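Local coordinates for putative membrane protein (Yersinia pestis CO92, PDB 5TF3) that is of unknown function but is a largely helical DUF1198-family protein, probably membrane-associated, at residues 13-27 / 51-63. Numbering follows the deposited sequence. Where two conformers were deposited one is given.
Sequences ISNLLKIKPIYIESM and VRKAAYLVFIYHT
Val58 fits as a knob into a hole formed by Ile13, Leu17, Ile24 and Met27. Val58 CG1 stands anti to the backbone N (chi1 175°) and meets Leu17 CD1 tip to tip. Val58 CG2 lies 3.7 Å from Ile24 CD1 and 3.9 Å from Ile13 CG2. Toward the start of helix 48-65, Ile13 CD1 rests on Ala54 CB. The Leu16 and Val51 side chains run past each other in opposite directions, with Leu16 CD2 3.6 Å from Val51 CG1. Phe39 of helix 33-45 also touches Ile13 and Ala54. In the other direction, the selenium of selenomethionine Met27 lies by the backbone of Leu57 and Val58. Met27 CA sits over the face of the Tyr61 ring, 3.8 Å from its centroid, a CH-pi contact. The Tyr61 hydroxyl is hydrogen-bonded to Glu30. At the polar edge, His62 NE2 donates to Tyr23 O (3.0 Å, 160° at the hydrogen). The acceptor lies almost in the imidazole plane. The Tyr23 edge meets the His62 face as an offset edge-to-face pair, planes at 65°, and Trp76 stacks on His62. Segments 13-17 and 22-27 both cross 51-63 steeply. Helix 2-17 ends in a Schellman motif with Lys18 as the C-prime residue, and the chain then turns into helix 22-29. The chemistry is mainly apolar and buried; the single hydrogen bond between the segments uses the backbone carbonyl of Tyr23 and probably helps fix the imidazole's rotation.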
# COMPACT_ATOMS: atom_id res chain seq x y z
N ILE A 13 0.99 -10.97 -1.80
CA ILE A 13 1.45 -9.58 -1.88
C ILE A 13 2.98 -9.51 -1.89
O ILE A 13 3.57 -8.75 -2.67
CB ILE A 13 0.88 -8.72 -0.74
CG1 ILE A 13 -0.64 -8.74 -0.77
CG2 ILE A 13 1.34 -7.27 -0.91
CD1 ILE A 13 -1.24 -8.26 0.53
N SER A 14 3.64 -10.29 -1.04
CA SER A 14 5.09 -10.22 -1.03
C SER A 14 5.68 -10.73 -2.35
O SER A 14 6.66 -10.18 -2.85
CB SER A 14 5.66 -10.96 0.18
OG SER A 14 5.26 -12.30 0.18
N ASN A 15 5.08 -11.78 -2.92
CA ASN A 15 5.54 -12.27 -4.22
C ASN A 15 5.34 -11.22 -5.31
O ASN A 15 6.20 -11.05 -6.19
CB ASN A 15 4.83 -13.57 -4.59
CG ASN A 15 5.32 -14.76 -3.77
OD1 ASN A 15 6.46 -14.78 -3.31
ND2 ASN A 15 4.45 -15.76 -3.61
N LEU A 16 4.21 -10.51 -5.28
CA LEU A 16 3.94 -9.48 -6.29
C LEU A 16 4.99 -8.38 -6.22
O LEU A 16 5.56 -7.98 -7.24
CB LEU A 16 2.55 -8.89 -6.09
CG LEU A 16 2.22 -7.67 -6.96
CD1 LEU A 16 2.23 -8.04 -8.44
CD2 LEU A 16 0.86 -7.08 -6.57
N LEU A 17 5.25 -7.87 -5.02
CA LEU A 17 6.23 -6.81 -4.86
C LEU A 17 7.68 -7.31 -4.81
O LEU A 17 8.61 -6.48 -4.90
CB LEU A 17 5.90 -6.04 -3.58
CG LEU A 17 4.58 -5.28 -3.69
CD1 LEU A 17 4.28 -4.63 -2.35
CD2 LEU A 17 4.66 -4.24 -4.79
N LYS A 18 7.90 -8.63 -4.68
CA LYS A 18 9.23 -9.23 -4.55
C LYS A 18 9.98 -8.64 -3.35
O LYS A 18 11.12 -8.20 -3.47
CB LYS A 18 10.06 -9.06 -5.82
CG LYS A 18 9.42 -9.57 -7.09
CD LYS A 18 9.32 -11.09 -7.08
CE LYS A 18 8.68 -11.62 -8.36
NZ LYS A 18 8.08 -12.96 -8.12
N ILE A 19 9.32 -8.63 -2.19
CA ILE A 19 9.92 -8.17 -0.95
C ILE A 19 9.67 -9.24 0.09
O ILE A 19 8.83 -10.13 -0.08
CB ILE A 19 9.36 -6.80 -0.49
CG1 ILE A 19 7.86 -6.90 -0.15
CG2 ILE A 19 9.58 -5.71 -1.56
CD1 ILE A 19 7.20 -5.58 0.12
N LYS A 20 10.43 -9.18 1.18
CA LYS A 20 10.29 -10.18 2.23
C LYS A 20 8.93 -10.07 2.92
O LYS A 20 8.39 -8.97 3.06
CB LYS A 20 11.40 -10.02 3.26
CG LYS A 20 12.80 -10.37 2.75
CD LYS A 20 13.84 -10.19 3.85
CE LYS A 20 15.15 -10.91 3.50
NZ LYS A 20 16.12 -10.84 4.63
N PRO A 21 8.38 -11.19 3.39
CA PRO A 21 7.06 -11.16 4.04
C PRO A 21 6.97 -10.21 5.22
O PRO A 21 5.90 -9.67 5.48
CB PRO A 21 6.84 -12.61 4.48
CG PRO A 21 7.74 -13.41 3.63
CD PRO A 21 8.91 -12.56 3.28
N ILE A 22 8.07 -10.01 5.96
CA ILE A 22 8.05 -9.13 7.13
C ILE A 22 7.44 -7.78 6.80
O ILE A 22 6.78 -7.15 7.64
CB ILE A 22 9.47 -8.99 7.73
CG1 ILE A 22 9.43 -8.18 9.04
CG2 ILE A 22 10.40 -8.30 6.77
CD1 ILE A 22 8.76 -8.89 10.17
N TYR A 23 7.62 -7.30 5.57
CA TYR A 23 7.05 -6.01 5.25
C TYR A 23 5.53 -6.05 5.20
O TYR A 23 4.89 -5.01 5.41
CB TYR A 23 7.62 -5.50 3.93
CG TYR A 23 9.09 -5.14 4.05
CD1 TYR A 23 9.47 -3.89 4.51
CD2 TYR A 23 10.08 -6.06 3.73
CE1 TYR A 23 10.80 -3.55 4.64
CE2 TYR A 23 11.43 -5.73 3.85
CZ TYR A 23 11.78 -4.48 4.31
OH TYR A 23 13.10 -4.13 4.44
N ILE A 24 4.93 -7.21 4.95
CA ILE A 24 3.48 -7.32 4.95
C ILE A 24 2.96 -7.57 6.37
O ILE A 24 1.98 -6.95 6.80
CB ILE A 24 3.03 -8.44 3.99
CG1 ILE A 24 3.72 -8.28 2.64
CG2 ILE A 24 1.53 -8.43 3.82
CD1 ILE A 24 3.48 -6.97 2.03
N GLU A 25 3.63 -8.47 7.09
CA GLU A 25 3.26 -8.77 8.47
C GLU A 25 3.30 -7.53 9.35
O GLU A 25 2.43 -7.33 10.20
CB GLU A 25 4.19 -9.87 9.02
CG GLU A 25 4.07 -11.18 8.22
CD GLU A 25 5.24 -12.18 8.43
OE1 GLU A 25 6.33 -11.78 8.89
OE2 GLU A 25 5.05 -13.38 8.09
N SER A 26 4.30 -6.66 9.14
CA SER A 26 4.37 -5.45 9.96
C SER A 26 3.16 -4.55 9.74
O SER A 26 2.62 -3.97 10.69
CB SER A 26 5.66 -4.68 9.65
OG SER A 26 6.77 -5.43 10.13
N MSE A 27 2.71 -4.43 8.49
CA MSE A 27 1.52 -3.65 8.19
C MSE A 27 0.26 -4.26 8.82
O MSE A 27 -0.60 -3.53 9.33
CB MSE A 27 1.35 -3.52 6.68
CG MSE A 27 0.08 -2.79 6.28
SE MSE A 27 -0.08 -2.85 4.36
CE MSE A 27 -0.43 -4.77 4.20
N VAL A 51 -5.14 -7.77 -5.55
CA VAL A 51 -3.80 -7.82 -4.96
C VAL A 51 -3.03 -6.55 -5.30
O VAL A 51 -2.27 -6.02 -4.47
CB VAL A 51 -3.08 -9.08 -5.44
CG1 VAL A 51 -1.66 -9.13 -4.91
CG2 VAL A 51 -3.86 -10.33 -5.03
N ARG A 52 -3.22 -6.02 -6.51
CA ARG A 52 -2.52 -4.80 -6.89
C ARG A 52 -2.98 -3.61 -6.05
O ARG A 52 -2.17 -2.76 -5.68
CB ARG A 52 -2.71 -4.53 -8.39
CG ARG A 52 -2.18 -5.66 -9.27
CD ARG A 52 -2.51 -5.46 -10.75
NE ARG A 52 -1.43 -4.78 -11.47
CZ ARG A 52 -1.49 -3.52 -11.89
NH1 ARG A 52 -2.59 -2.80 -11.69
NH2 ARG A 52 -0.46 -2.99 -12.54
N LYS A 53 -4.27 -3.56 -5.72
CA LYS A 53 -4.75 -2.54 -4.79
C LYS A 53 -4.02 -2.64 -3.45
O LYS A 53 -3.66 -1.62 -2.85
CB LYS A 53 -6.26 -2.69 -4.59
CG LYS A 53 -7.09 -2.34 -5.82
CD LYS A 53 -7.78 -0.99 -5.64
CE LYS A 53 -8.76 -0.69 -6.78
NZ LYS A 53 -8.10 -0.06 -7.98
N ALA A 54 -3.79 -3.87 -2.98
CA ALA A 54 -3.09 -4.05 -1.71
C ALA A 54 -1.66 -3.54 -1.78
O ALA A 54 -1.10 -3.12 -0.76
CB ALA A 54 -3.11 -5.53 -1.33
N ALA A 55 -1.06 -3.54 -2.97
CA ALA A 55 0.29 -2.99 -3.11
C ALA A 55 0.31 -1.52 -2.73
O ALA A 55 1.28 -1.04 -2.13
CB ALA A 55 0.79 -3.17 -4.54
N TYR A 56 -0.76 -0.79 -3.04
CA TYR A 56 -0.79 0.62 -2.67
C TYR A 56 -0.94 0.83 -1.17
O TYR A 56 -0.49 1.86 -0.65
CB TYR A 56 -1.91 1.33 -3.43
CG TYR A 56 -1.62 1.46 -4.91
CD1 TYR A 56 -0.73 2.42 -5.38
CD2 TYR A 56 -2.23 0.62 -5.83
CE1 TYR A 56 -0.47 2.54 -6.75
CE2 TYR A 56 -1.98 0.74 -7.18
CZ TYR A 56 -1.10 1.69 -7.63
OH TYR A 56 -0.86 1.79 -8.98
N LEU A 57 -1.59 -0.10 -0.46
CA LEU A 57 -1.65 0.01 1.00
C LEU A 57 -0.28 -0.23 1.62
O LEU A 57 0.08 0.43 2.61
CB LEU A 57 -2.66 -0.99 1.58
CG LEU A 57 -4.14 -0.62 1.51
CD1 LEU A 57 -4.94 -1.72 2.14
CD2 LEU A 57 -4.39 0.69 2.22
N VAL A 58 0.46 -1.21 1.09
CA VAL A 58 1.85 -1.42 1.50
C VAL A 58 2.66 -0.14 1.32
O VAL A 58 3.37 0.30 2.23
CB VAL A 58 2.45 -2.59 0.70
CG1 VAL A 58 3.94 -2.76 1.00
CG2 VAL A 58 1.70 -3.89 1.02
N PHE A 59 2.54 0.49 0.15
CA PHE A 59 3.24 1.75 -0.09
C PHE A 59 2.85 2.81 0.94
O PHE A 59 3.71 3.43 1.57
CB PHE A 59 2.92 2.23 -1.51
CG PHE A 59 3.45 3.60 -1.84
CD1 PHE A 59 2.69 4.74 -1.59
CD2 PHE A 59 4.70 3.76 -2.43
CE1 PHE A 59 3.17 6.01 -1.88
CE2 PHE A 59 5.19 5.02 -2.74
CZ PHE A 59 4.42 6.15 -2.46
N ILE A 60 1.54 3.04 1.12
CA ILE A 60 1.10 4.08 2.06
C ILE A 60 1.60 3.79 3.47
O ILE A 60 2.08 4.69 4.17
CB ILE A 60 -0.43 4.20 2.03
CG1 ILE A 60 -0.89 4.86 0.72
CG2 ILE A 60 -0.93 4.96 3.29
CD1 ILE A 60 -2.40 4.84 0.49
N TYR A 61 1.53 2.52 3.89
CA TYR A 61 1.97 2.18 5.24
C TYR A 61 3.45 2.49 5.43
O TYR A 61 3.84 3.15 6.40
CB TYR A 61 1.70 0.70 5.54
CG TYR A 61 2.28 0.27 6.89
CD1 TYR A 61 1.62 0.59 8.08
CD2 TYR A 61 3.48 -0.42 6.97
CE1 TYR A 61 2.16 0.23 9.32
CE2 TYR A 61 4.02 -0.79 8.21
CZ TYR A 61 3.36 -0.47 9.37
OH TYR A 61 3.89 -0.83 10.58
N HIS A 62 4.29 2.04 4.51
CA HIS A 62 5.73 2.23 4.71
C HIS A 62 6.18 3.66 4.43
O HIS A 62 7.25 4.05 4.91
CB HIS A 62 6.51 1.22 3.86
CG HIS A 62 6.40 -0.17 4.39
ND1 HIS A 62 7.03 -0.57 5.55
CD2 HIS A 62 5.64 -1.21 4.00
CE1 HIS A 62 6.72 -1.82 5.81
NE2 HIS A 62 5.86 -2.24 4.89
N THR A 63 5.38 4.48 3.74
CA THR A 63 5.79 5.86 3.52
C THR A 63 5.04 6.81 4.46
O THR A 63 5.57 7.18 5.50
CB THR A 63 5.61 6.27 2.05
OG1 THR A 63 4.23 6.16 1.67
CG2 THR A 63 6.50 5.37 1.12